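Local coordinates for protein putative dioxygenase (Nostoc punctiforme, PDB 2PEB) that probably acts as a metal-dependent dioxygenase of the dopa 4,5-dioxygenase family, and holds a zinc ion in a three-histidine site, at residues I9-F18 / H52-P63; V25-R36 / W72-L80. One frame throughout, in Å; residues are numbered along the deposited sequence.

Overall arrangement
Contact 1 pairs the central strand of an antiparallel sheet, 11-18, with its neighbour 55-61, its centre about 2 Å from the centre of the chain, and contact 2 joins the helices that follow those strands. One face of the strand pair carries His13 and His15 of the zinc site; the other, with Val16, Tyr57 and Val59, is covered by the helical layer. The contact centres are about 12 Å apart. They meet where Tyr57 OH, of 52-63, lies 3.0 Å from Ala26 O, of 25-36, a probable hydrogen bond, and where Leu80 packs on Val16. Contact 2 thus lies behind the sheet that carries the metal, and both contacts touch the second subunit.

Contact 1 (I9-F18 / H52-P63); sequences IAGFHAHVYF and HPKGMYQVAFLP. With ZN (zinc ion), chain C.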
loop_
_atom_site.group_PDB
_atom_site.type_symbol
_atom_site.label_atom_id
_atom_site.label_comp_id
_atom_site.label_asym_id
_atom_site.label_seq_id
_atom_site.Cartn_x
_atom_site.Cartn_y
_atom_site.Cartn_z
ATOM N N ILE A 9 4.570 -14.231 6.281
ATOM C CA ILE A 9 5.158 -12.875 6.376
ATOM C C ILE A 9 5.819 -12.720 7.725
ATOM O O ILE A 9 5.139 -12.701 8.754
ATOM C CB ILE A 9 4.146 -11.727 6.200
ATOM C CG1 ILE A 9 3.482 -11.777 4.818
ATOM C CG2 ILE A 9 4.827 -10.377 6.333
ATOM C CD1 ILE A 9 2.342 -10.713 4.699
ATOM N N ALA A 10 7.147 -12.667 7.725
ATOM C CA ALA A 10 7.959 -12.551 8.961
ATOM C C ALA A 10 8.151 -11.104 9.418
ATOM O O ALA A 10 8.607 -10.833 10.559
ATOM C CB ALA A 10 9.323 -13.204 8.728
ATOM N N GLY A 11 7.846 -10.167 8.539
ATOM C CA GLY A 11 8.099 -8.773 8.782
ATOM C C GLY A 11 7.924 -7.967 7.555
ATOM O O GLY A 11 7.593 -8.491 6.493
ATOM N N PHE A 12 8.149 -6.665 7.683
ATOM C CA PHE A 12 8.064 -5.728 6.572
ATOM C C PHE A 12 9.211 -4.759 6.535
ATOM O O PHE A 12 9.829 -4.453 7.565
ATOM C CB PHE A 12 6.762 -4.905 6.591
ATOM C CG PHE A 12 5.540 -5.740 6.533
ATOM C CD1 PHE A 12 4.973 -6.225 7.697
ATOM C CD2 PHE A 12 4.926 -6.014 5.320
ATOM C CE1 PHE A 12 3.830 -7.017 7.666
ATOM C CE2 PHE A 12 3.783 -6.826 5.272
ATOM C CZ PHE A 12 3.224 -7.307 6.463
ATOM N N HIS A 13 9.520 -4.306 5.328
ATOM C CA HIS A 13 10.344 -3.118 5.112
ATOM C C HIS A 13 9.551 -2.037 4.481
ATOM O O HIS A 13 8.770 -2.291 3.583
ATOM C CB HIS A 13 11.438 -3.424 4.113
ATOM C CG HIS A 13 12.576 -4.202 4.659
ATOM N ND1 HIS A 13 13.681 -4.506 3.893
ATOM C CD2 HIS A 13 12.810 -4.707 5.893
ATOM C CE1 HIS A 13 14.537 -5.191 4.637
ATOM N NE2 HIS A 13 14.047 -5.305 5.861
ATOM N N ALA A 14 9.744 -0.821 4.937
ATOM C CA ALA A 14 9.471 0.391 4.158
ATOM C C ALA A 14 10.786 0.980 3.617
ATOM O O ALA A 14 11.765 1.098 4.336
ATOM C CB ALA A 14 8.756 1.368 4.992
ATOM N N HIS A 15 10.805 1.273 2.322
ATOM C CA HIS A 15 11.893 1.999 1.642
ATOM C C HIS A 15 11.340 3.391 1.300
ATOM O O HIS A 15 10.381 3.528 0.531
ATOM C CB HIS A 15 12.430 1.212 0.432
ATOM C CG HIS A 15 13.095 -0.086 0.833
ATOM N ND1 HIS A 15 14.449 -0.154 1.110
ATOM C CD2 HIS A 15 12.615 -1.339 1.028
ATOM C CE1 HIS A 15 14.767 -1.369 1.490
ATOM N NE2 HIS A 15 13.694 -2.127 1.398
ATOM N N VAL A 16 11.895 4.408 1.949
ATOM C CA VAL A 16 11.456 5.788 1.792
ATOM C C VAL A 16 12.430 6.452 0.859
ATOM O O VAL A 16 13.625 6.633 1.186
ATOM C CB VAL A 16 11.404 6.514 3.156
ATOM C CG1 VAL A 16 10.917 7.944 2.975
ATOM C CG2 VAL A 16 10.515 5.765 4.171
ATOM N N TYR A 17 11.959 6.746 -0.351
ATOM C CA TYR A 17 12.762 7.359 -1.377
ATOM C C TYR A 17 12.798 8.879 -1.244
ATOM O O TYR A 17 11.835 9.518 -0.788
ATOM C CB TYR A 17 12.281 6.926 -2.771
ATOM C CG TYR A 17 12.350 5.432 -2.922
ATOM C CD1 TYR A 17 13.527 4.827 -3.313
ATOM C CD2 TYR A 17 11.245 4.603 -2.637
ATOM C CE1 TYR A 17 13.636 3.449 -3.402
ATOM C CE2 TYR A 17 11.339 3.201 -2.756
ATOM C CZ TYR A 17 12.552 2.642 -3.150
ATOM O OH TYR A 17 12.723 1.289 -3.245
ATOM N N PHE A 18 13.915 9.451 -1.661
ATOM C CA PHE A 18 14.060 10.901 -1.625
ATOM C C PHE A 18 15.122 11.370 -2.609
ATOM O O PHE A 18 15.901 10.593 -3.144
ATOM C CB PHE A 18 14.420 11.361 -0.196
ATOM C CG PHE A 18 15.706 10.782 0.296
ATOM C CD1 PHE A 18 16.918 11.400 0.009
ATOM C CD2 PHE A 18 15.707 9.549 0.965
ATOM C CE1 PHE A 18 18.098 10.838 0.402
ATOM C CE2 PHE A 18 16.892 8.985 1.346
ATOM C CZ PHE A 18 18.077 9.618 1.077
ATOM N N HIS A 52 17.306 -0.301 -6.001
ATOM C CA HIS A 52 16.646 1.012 -5.775
ATOM C C HIS A 52 17.064 2.077 -6.758
ATOM O O HIS A 52 18.274 2.300 -6.964
ATOM C CB HIS A 52 16.922 1.504 -4.372
ATOM C CG HIS A 52 16.496 0.520 -3.352
ATOM N ND1 HIS A 52 15.166 0.255 -3.089
ATOM C CD2 HIS A 52 17.214 -0.330 -2.587
ATOM C CE1 HIS A 52 15.091 -0.713 -2.191
ATOM N NE2 HIS A 52 16.318 -1.081 -1.871
ATOM N N PRO A 53 16.067 2.753 -7.377
ATOM C CA PRO A 53 16.404 3.719 -8.407
ATOM C C PRO A 53 16.588 5.162 -7.968
ATOM O O PRO A 53 16.719 6.047 -8.817
ATOM C CB PRO A 53 15.185 3.628 -9.330
ATOM C CG PRO A 53 14.107 3.445 -8.460
ATOM C CD PRO A 53 14.597 2.613 -7.290
ATOM N N LYS A 54 16.612 5.371 -6.650
ATOM C CA LYS A 54 16.660 6.684 -6.061
ATOM C C LYS A 54 17.254 6.504 -4.654
ATOM O O LYS A 54 17.183 5.427 -4.100
ATOM C CB LYS A 54 15.227 7.245 -6.015
ATOM C CG LYS A 54 15.133 8.708 -5.733
ATOM C CD LYS A 54 13.686 9.232 -5.832
ATOM C CE LYS A 54 13.221 9.449 -7.275
ATOM N NZ LYS A 54 12.053 10.389 -7.347
ATOM N N GLY A 55 17.853 7.537 -4.111
ATOM C CA GLY A 55 18.241 7.494 -2.722
ATOM C C GLY A 55 17.074 7.086 -1.824
ATOM O O GLY A 55 15.902 7.373 -2.114
HETATM N N MSE A 56 17.406 6.383 -0.748
HETATM C CA MSE A 56 16.390 5.872 0.177
HETATM C C MSE A 56 16.999 5.541 1.493
HETATM O O MSE A 56 18.225 5.565 1.638
HETATM C CB MSE A 56 15.591 4.642 -0.359
HETATM C CG MSE A 56 16.434 3.387 -0.658
HETATM SE SE MSE A 56 16.656 2.314 0.912
HETATM C CE MSE A 56 18.138 1.166 0.382
ATOM N N TYR A 57 16.132 5.319 2.456
ATOM C CA TYR A 57 16.489 4.640 3.687
ATOM C C TYR A 57 15.474 3.542 3.985
ATOM O O TYR A 57 14.335 3.582 3.513
ATOM C CB TYR A 57 16.680 5.622 4.859
ATOM C CG TYR A 57 15.444 6.376 5.240
ATOM C CD1 TYR A 57 14.441 5.760 5.972
ATOM C CD2 TYR A 57 15.281 7.699 4.875
ATOM C CE1 TYR A 57 13.280 6.440 6.318
ATOM C CE2 TYR A 57 14.124 8.413 5.245
ATOM C CZ TYR A 57 13.141 7.770 5.947
ATOM O OH TYR A 57 12.020 8.447 6.340
ATOM N N GLN A 58 15.927 2.546 4.739
ATOM C CA GLN A 58 15.132 1.366 5.054
ATOM C C GLN A 58 14.587 1.499 6.469
ATOM O O GLN A 58 15.262 2.005 7.362
ATOM C CB GLN A 58 16.017 0.115 4.950
ATOM C CG GLN A 58 15.443 -1.131 5.573
ATOM C CD GLN A 58 16.304 -2.365 5.350
ATOM O OE1 GLN A 58 16.668 -2.703 4.208
ATOM N NE2 GLN A 58 16.608 -3.060 6.435
ATOM N N VAL A 59 13.365 1.035 6.644
ATOM C CA VAL A 59 12.737 0.919 7.935
ATOM C C VAL A 59 12.190 -0.511 8.015
ATOM O O VAL A 59 11.342 -0.867 7.185
ATOM C CB VAL A 59 11.525 1.869 8.034
ATOM C CG1 VAL A 59 10.971 1.916 9.468
ATOM C CG2 VAL A 59 11.900 3.284 7.568
ATOM N N ALA A 60 12.638 -1.306 8.974
ATOM C CA ALA A 60 12.171 -2.677 9.219
ATOM C C ALA A 60 11.273 -2.740 10.435
ATOM O O ALA A 60 11.536 -2.096 11.429
ATOM C CB ALA A 60 13.347 -3.674 9.396
ATOM N N PHE A 61 10.249 -3.596 10.375
ATOM C CA PHE A 61 9.386 -3.842 11.520
ATOM C C PHE A 61 8.767 -5.221 11.454
ATOM O O PHE A 61 8.610 -5.809 10.368
ATOM C CB PHE A 61 8.301 -2.792 11.668
ATOM C CG PHE A 61 7.590 -2.445 10.396
ATOM C CD1 PHE A 61 8.138 -1.495 9.509
ATOM C CD2 PHE A 61 6.372 -2.978 10.079
ATOM C CE1 PHE A 61 7.510 -1.157 8.341
ATOM C CE2 PHE A 61 5.713 -2.592 8.876
ATOM C CZ PHE A 61 6.281 -1.695 8.031
ATOM N N LEU A 62 8.409 -5.717 12.621
ATOM C CA LEU A 62 7.647 -6.972 12.744
ATOM C C LEU A 62 6.195 -6.779 12.295
ATOM O O LEU A 62 5.725 -5.660 12.208
ATOM C CB LEU A 62 7.680 -7.492 14.172
ATOM C CG LEU A 62 9.052 -8.009 14.638
ATOM C CD1 LEU A 62 9.008 -8.337 16.113
ATOM C CD2 LEU A 62 9.464 -9.249 13.802
ATOM N N PRO A 63 5.503 -7.883 11.973
ATOM C CA PRO A 63 4.126 -7.758 11.495
ATOM C C PRO A 63 3.186 -6.980 12.406
ATOM O O PRO A 63 2.279 -6.299 11.862
ATOM C CB PRO A 63 3.702 -9.201 11.294
ATOM C CG PRO A 63 4.980 -9.881 10.919
ATOM C CD PRO A 63 5.948 -9.280 11.931
HETATM ZN ZN ZN C . 13.660 -3.944 1.896
HETATM O O HOH W 1 17.648 10.252 -5.169
#
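Two histidines of one strand grip the same zinc ion through different nitrogens, His13 by ND1 at 2.1 Å and His15 by NE2 at 1.9 Å, while the partner strand packs against both rings. Gln58 lays its amide over one face of the His13 imidazole, with CD 3.4 Å above the ring plane and the two planes 31° apart. Its CG stands anti to the backbone N (chi1 165°), and the extended chain beyond reaches that ring.

The selenium of Met56, a selenomethionine, comes up in the plane of the His15 imidazole, SE 3.3 Å from ND1 of His15, and CE1 of His52 lies over a face near the rim. His52 is itself oriented by Tyr17, whose OH meets His52 ND1 at 2.7 Å in the imidazole plane; NE2 of His52 is hydrogen-bonded to an unidentified ligand. This second shell probably restrains the rotation of the metal-binding ring.

On the opposite face of the strands, Val16 CB sits 3.8 Å from the centroid of the Tyr57 ring, whose hydroxyl bonds to Ala26 O. Phe61 CE2 tucks against Phe12 CB at 3.4 Å.

Paired backbone hydrogen bonds link Phe12 with Phe61, Ala14 with Val59 and Val16 with Tyr57. His13 and His15, two residues apart and both in non-hydrogen-bonded pairs, project from the same face toward the metal. His85 on the neighbouring strand 82-87 is the third protein ligand, and two further atoms from outside the segments also bind the zinc: a three-histidine site on the face of a ferredoxin-like sheet turned away from helices 23-36 and 66-76.

Contact 2 (V25-R36 / W72-L80); sequences VAARVREGLGAR and WLMLNREGL
Trp72 drives its indole as a knob among Val29, Gly32, Leu33 and Arg36. Beyond CB, CG lies anti to the backbone N (chi1 -168°), which sends the ring to the facing helix. CD1 and NE1 run beside the aliphatic part of Arg36, whose CD is 3.4 Å from the indole NE1. CE3 meets Leu33 CD2 at 4.0 Å, CZ3 nears Val29 O, and CZ2 lies over a face of the Arg36 guanidinium. At the far end CH2 reaches Gly32 CA, 3.7 Å away, an approach that a beta carbon on Gly32 would block. ND2 of Asn76 sits over an indole face. With the indole cut back to an alanine, a gap against Gly32 would probably open and the Arg36 guanidinium would lose the ring it packs on.

Farther down, Val29 CG2 and Leu80 CD1 meet tip to tip at 3.8 Å. In one of two conformers Arg28 NH2 comes 3.1 Å from Glu78 OE1, so this salt bridge is uncertain.

The helices run roughly antiparallel, at 147°, across one face of the sheet: Val29 and Leu33 rest on Tyr57 and Val59 of strand 55-61, Leu73 on Leu102 of strand 100-102, and Leu80, in the turn after the second helix, on Val16 of strand 11-18.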
loop_
_atom_site.group_PDB
_atom_site.type_symbol
_atom_site.label_atom_id
_atom_site.label_comp_id
_atom_site.label_asym_id
_atom_site.label_seq_id
_atom_site.Cartn_x
_atom_site.Cartn_y
_atom_site.Cartn_z
ATOM N N VAL A 25 12.368 16.596 4.231
ATOM C CA VAL A 25 11.098 15.928 4.516
ATOM C C VAL A 25 11.339 14.446 4.904
ATOM O O VAL A 25 10.756 13.897 5.840
ATOM C CB VAL A 25 10.132 15.989 3.278
ATOM C CG1 VAL A 25 8.921 15.101 3.491
ATOM C CG2 VAL A 25 9.733 17.441 3.012
ATOM N N ALA A 26 12.197 13.786 4.155
ATOM C CA ALA A 26 12.511 12.383 4.421
ATOM C C ALA A 26 13.094 12.249 5.838
ATOM O O ALA A 26 12.808 11.293 6.537
ATOM C CB ALA A 26 13.530 11.869 3.374
ATOM N N ALA A 27 13.923 13.214 6.237
ATOM C CA ALA A 27 14.575 13.155 7.580
ATOM C C ALA A 27 13.526 13.289 8.666
ATOM O O ALA A 27 13.579 12.620 9.695
ATOM C CB ALA A 27 15.635 14.213 7.728
ATOM N N ARG A 28 12.557 14.157 8.425
ATOM C CA ARG A 28 11.462 14.380 9.386
ATOM C C ARG A 28 10.544 13.172 9.516
ATOM O O ARG A 28 10.060 12.841 10.596
ATOM C CB ARG A 28 10.654 15.617 8.989
ATOM C CG ARG A 28 11.478 16.899 8.987
ATOM C CD ARG A 28 10.663 18.101 9.436
ATOM N NE ARG A 28 9.464 18.294 8.622
ATOM C CZ ARG A 28 9.417 18.945 7.456
ATOM N NH1 ARG A 28 10.515 19.478 6.915
ATOM N NH2 ARG A 28 8.257 19.048 6.814
ATOM N N VAL A 29 10.265 12.517 8.398
ATOM C CA VAL A 29 9.454 11.321 8.387
ATOM C C VAL A 29 10.202 10.251 9.150
ATOM O O VAL A 29 9.617 9.457 9.897
ATOM C CB VAL A 29 9.123 10.871 6.916
ATOM C CG1 VAL A 29 8.608 9.436 6.915
ATOM C CG2 VAL A 29 8.119 11.872 6.251
ATOM N N ARG A 30 11.523 10.214 8.957
ATOM C CA ARG A 30 12.342 9.215 9.601
ATOM C C ARG A 30 12.311 9.356 11.118
ATOM O O ARG A 30 12.193 8.345 11.840
ATOM C CB ARG A 30 13.774 9.282 9.090
ATOM C CG ARG A 30 14.556 8.032 9.438
ATOM C CD ARG A 30 15.832 7.957 8.635
ATOM N NE ARG A 30 16.647 6.852 9.104
ATOM C CZ ARG A 30 17.702 6.941 9.910
ATOM N NH1 ARG A 30 18.148 8.111 10.388
ATOM N NH2 ARG A 30 18.329 5.819 10.235
ATOM N N GLU A 31 12.395 10.586 11.577
ATOM C CA GLU A 31 12.316 10.898 13.007
ATOM C C GLU A 31 10.941 10.567 13.566
ATOM O O GLU A 31 10.820 10.020 14.660
ATOM C CB GLU A 31 12.617 12.357 13.239
ATOM C CG GLU A 31 12.694 12.742 14.717
ATOM C CD GLU A 31 11.364 13.066 15.368
ATOM O OE1 GLU A 31 10.408 13.382 14.634
ATOM O OE2 GLU A 31 11.268 13.010 16.623
ATOM N N GLY A 32 9.900 10.857 12.815
ATOM C CA GLY A 32 8.552 10.483 13.224
ATOM C C GLY A 32 8.405 8.985 13.422
ATOM O O GLY A 32 7.785 8.528 14.368
ATOM N N LEU A 33 8.975 8.207 12.508
ATOM C CA LEU A 33 8.936 6.773 12.644
ATOM C C LEU A 33 9.711 6.292 13.885
ATOM O O LEU A 33 9.231 5.432 14.650
ATOM C CB LEU A 33 9.542 6.113 11.422
ATOM C CG LEU A 33 8.692 6.207 10.195
ATOM C CD1 LEU A 33 9.515 5.777 8.965
ATOM C CD2 LEU A 33 7.462 5.330 10.364
ATOM N N GLY A 34 10.940 6.748 14.044
ATOM C CA GLY A 34 11.786 6.286 15.148
ATOM C C GLY A 34 11.293 6.710 16.528
ATOM O O GLY A 34 11.618 6.091 17.522
ATOM N N ALA A 35 10.457 7.735 16.548
ATOM C CA ALA A 35 9.860 8.290 17.763
ATOM C C ALA A 35 8.644 7.502 18.174
ATOM O O ALA A 35 8.326 7.410 19.346
ATOM C CB ALA A 35 9.441 9.750 17.511
ATOM N N ARG A 36 7.928 6.944 17.206
ATOM C CA ARG A 36 6.585 6.391 17.496
ATOM C C ARG A 36 6.445 4.875 17.498
ATOM O O ARG A 36 5.593 4.346 18.176
ATOM C CB ARG A 36 5.577 6.944 16.502
ATOM C CG ARG A 36 5.326 8.412 16.586
ATOM C CD ARG A 36 4.427 8.928 15.469
ATOM N NE ARG A 36 3.990 10.293 15.753
ATOM C CZ ARG A 36 4.747 11.379 15.651
ATOM N NH1 ARG A 36 6.015 11.300 15.249
ATOM N NH2 ARG A 36 4.229 12.567 15.969
ATOM N N TRP A 72 0.254 5.414 9.476
ATOM C CA TRP A 72 0.946 6.650 9.766
ATOM C C TRP A 72 1.590 7.262 8.546
ATOM O O TRP A 72 1.447 8.466 8.310
ATOM C CB TRP A 72 1.942 6.499 10.903
ATOM C CG TRP A 72 2.471 7.783 11.424
ATOM C CD1 TRP A 72 1.926 8.578 12.400
ATOM C CD2 TRP A 72 3.688 8.439 11.006
ATOM N NE1 TRP A 72 2.734 9.680 12.605
ATOM C CE2 TRP A 72 3.819 9.618 11.762
ATOM C CE3 TRP A 72 4.689 8.129 10.065
ATOM C CZ2 TRP A 72 4.879 10.494 11.586
ATOM C CZ3 TRP A 72 5.760 9.015 9.905
ATOM C CH2 TRP A 72 5.844 10.170 10.667
ATOM N N LEU A 73 2.341 6.488 7.778
ATOM C CA LEU A 73 2.938 6.953 6.540
ATOM C C LEU A 73 1.900 7.370 5.487
ATOM O O LEU A 73 2.094 8.331 4.736
ATOM C CB LEU A 73 3.872 5.866 5.998
ATOM C CG LEU A 73 5.163 5.606 6.789
ATOM C CD1 LEU A 73 5.871 4.348 6.230
ATOM C CD2 LEU A 73 5.995 6.839 6.701
HETATM N N MSE A 74 0.770 6.677 5.475
HETATM C CA MSE A 74 -0.323 7.081 4.596
HETATM C C MSE A 74 -0.674 8.542 4.740
HETATM O O MSE A 74 -0.902 9.270 3.767
HETATM C CB MSE A 74 -1.564 6.243 4.856
HETATM C CG MSE A 74 -1.561 4.893 4.088
HETATM SE SE MSE A 74 -2.715 3.488 4.680
HETATM C CE MSE A 74 -3.842 3.553 3.229
ATOM N N LEU A 75 -0.692 8.975 6.025
ATOM C CA LEU A 75 -1.134 10.261 6.384
ATOM C C LEU A 75 0.020 11.258 6.424
ATOM O O LEU A 75 -0.192 12.465 6.226
ATOM C CB LEU A 75 -1.812 10.257 7.753
ATOM C CG LEU A 75 -3.086 9.438 7.910
ATOM C CD1 LEU A 75 -3.681 9.621 9.341
ATOM C CD2 LEU A 75 -4.074 9.851 6.867
ATOM N N ASN A 76 1.250 10.788 6.649
ATOM C CA ASN A 76 2.357 11.693 7.047
ATOM C C ASN A 76 3.593 11.631 6.144
ATOM O O ASN A 76 4.619 12.273 6.430
ATOM C CB ASN A 76 2.795 11.426 8.494
ATOM C CG ASN A 76 1.758 11.799 9.485
ATOM O OD1 ASN A 76 1.554 12.989 9.732
ATOM N ND2 ASN A 76 1.110 10.816 10.081
ATOM N N ARG A 77 3.483 10.917 5.027
ATOM C CA ARG A 77 4.599 10.810 4.102
ATOM C C ARG A 77 4.980 12.109 3.373
ATOM O O ARG A 77 6.031 12.176 2.717
ATOM C CB ARG A 77 4.373 9.702 3.105
ATOM C CG ARG A 77 3.265 9.943 2.167
ATOM C CD ARG A 77 3.153 8.776 1.245
ATOM N NE ARG A 77 1.992 8.965 0.390
ATOM C CZ ARG A 77 1.970 9.728 -0.705
ATOM N NH1 ARG A 77 3.081 10.293 -1.201
ATOM N NH2 ARG A 77 0.822 9.865 -1.365
ATOM N N GLU A 78 4.145 13.132 3.472
ATOM C CA GLU A 78 4.426 14.417 2.899
ATOM C C GLU A 78 4.978 14.310 1.478
ATOM O O GLU A 78 5.970 14.964 1.126
ATOM C CB GLU A 78 5.416 15.162 3.774
ATOM C CG GLU A 78 4.862 15.601 5.074
ATOM C CD GLU A 78 5.804 16.573 5.752
ATOM O OE1 GLU A 78 5.918 17.728 5.262
ATOM O OE2 GLU A 78 6.437 16.176 6.758
ATOM N N GLY A 79 4.297 13.541 0.645
ATOM C CA GLY A 79 4.569 13.523 -0.763
ATOM C C GLY A 79 5.692 12.606 -1.173
ATOM O O GLY A 79 5.968 12.500 -2.362
ATOM N N LEU A 80 6.334 11.949 -0.211
ATOM C CA LEU A 80 7.409 10.996 -0.531
ATOM C C LEU A 80 6.853 9.700 -1.115
ATOM O O LEU A 80 5.757 9.265 -0.758
ATOM C CB LEU A 80 8.186 10.659 0.743
ATOM C CG LEU A 80 8.935 11.838 1.347
ATOM C CD1 LEU A 80 9.514 11.396 2.709
ATOM C CD2 LEU A 80 10.039 12.378 0.410
#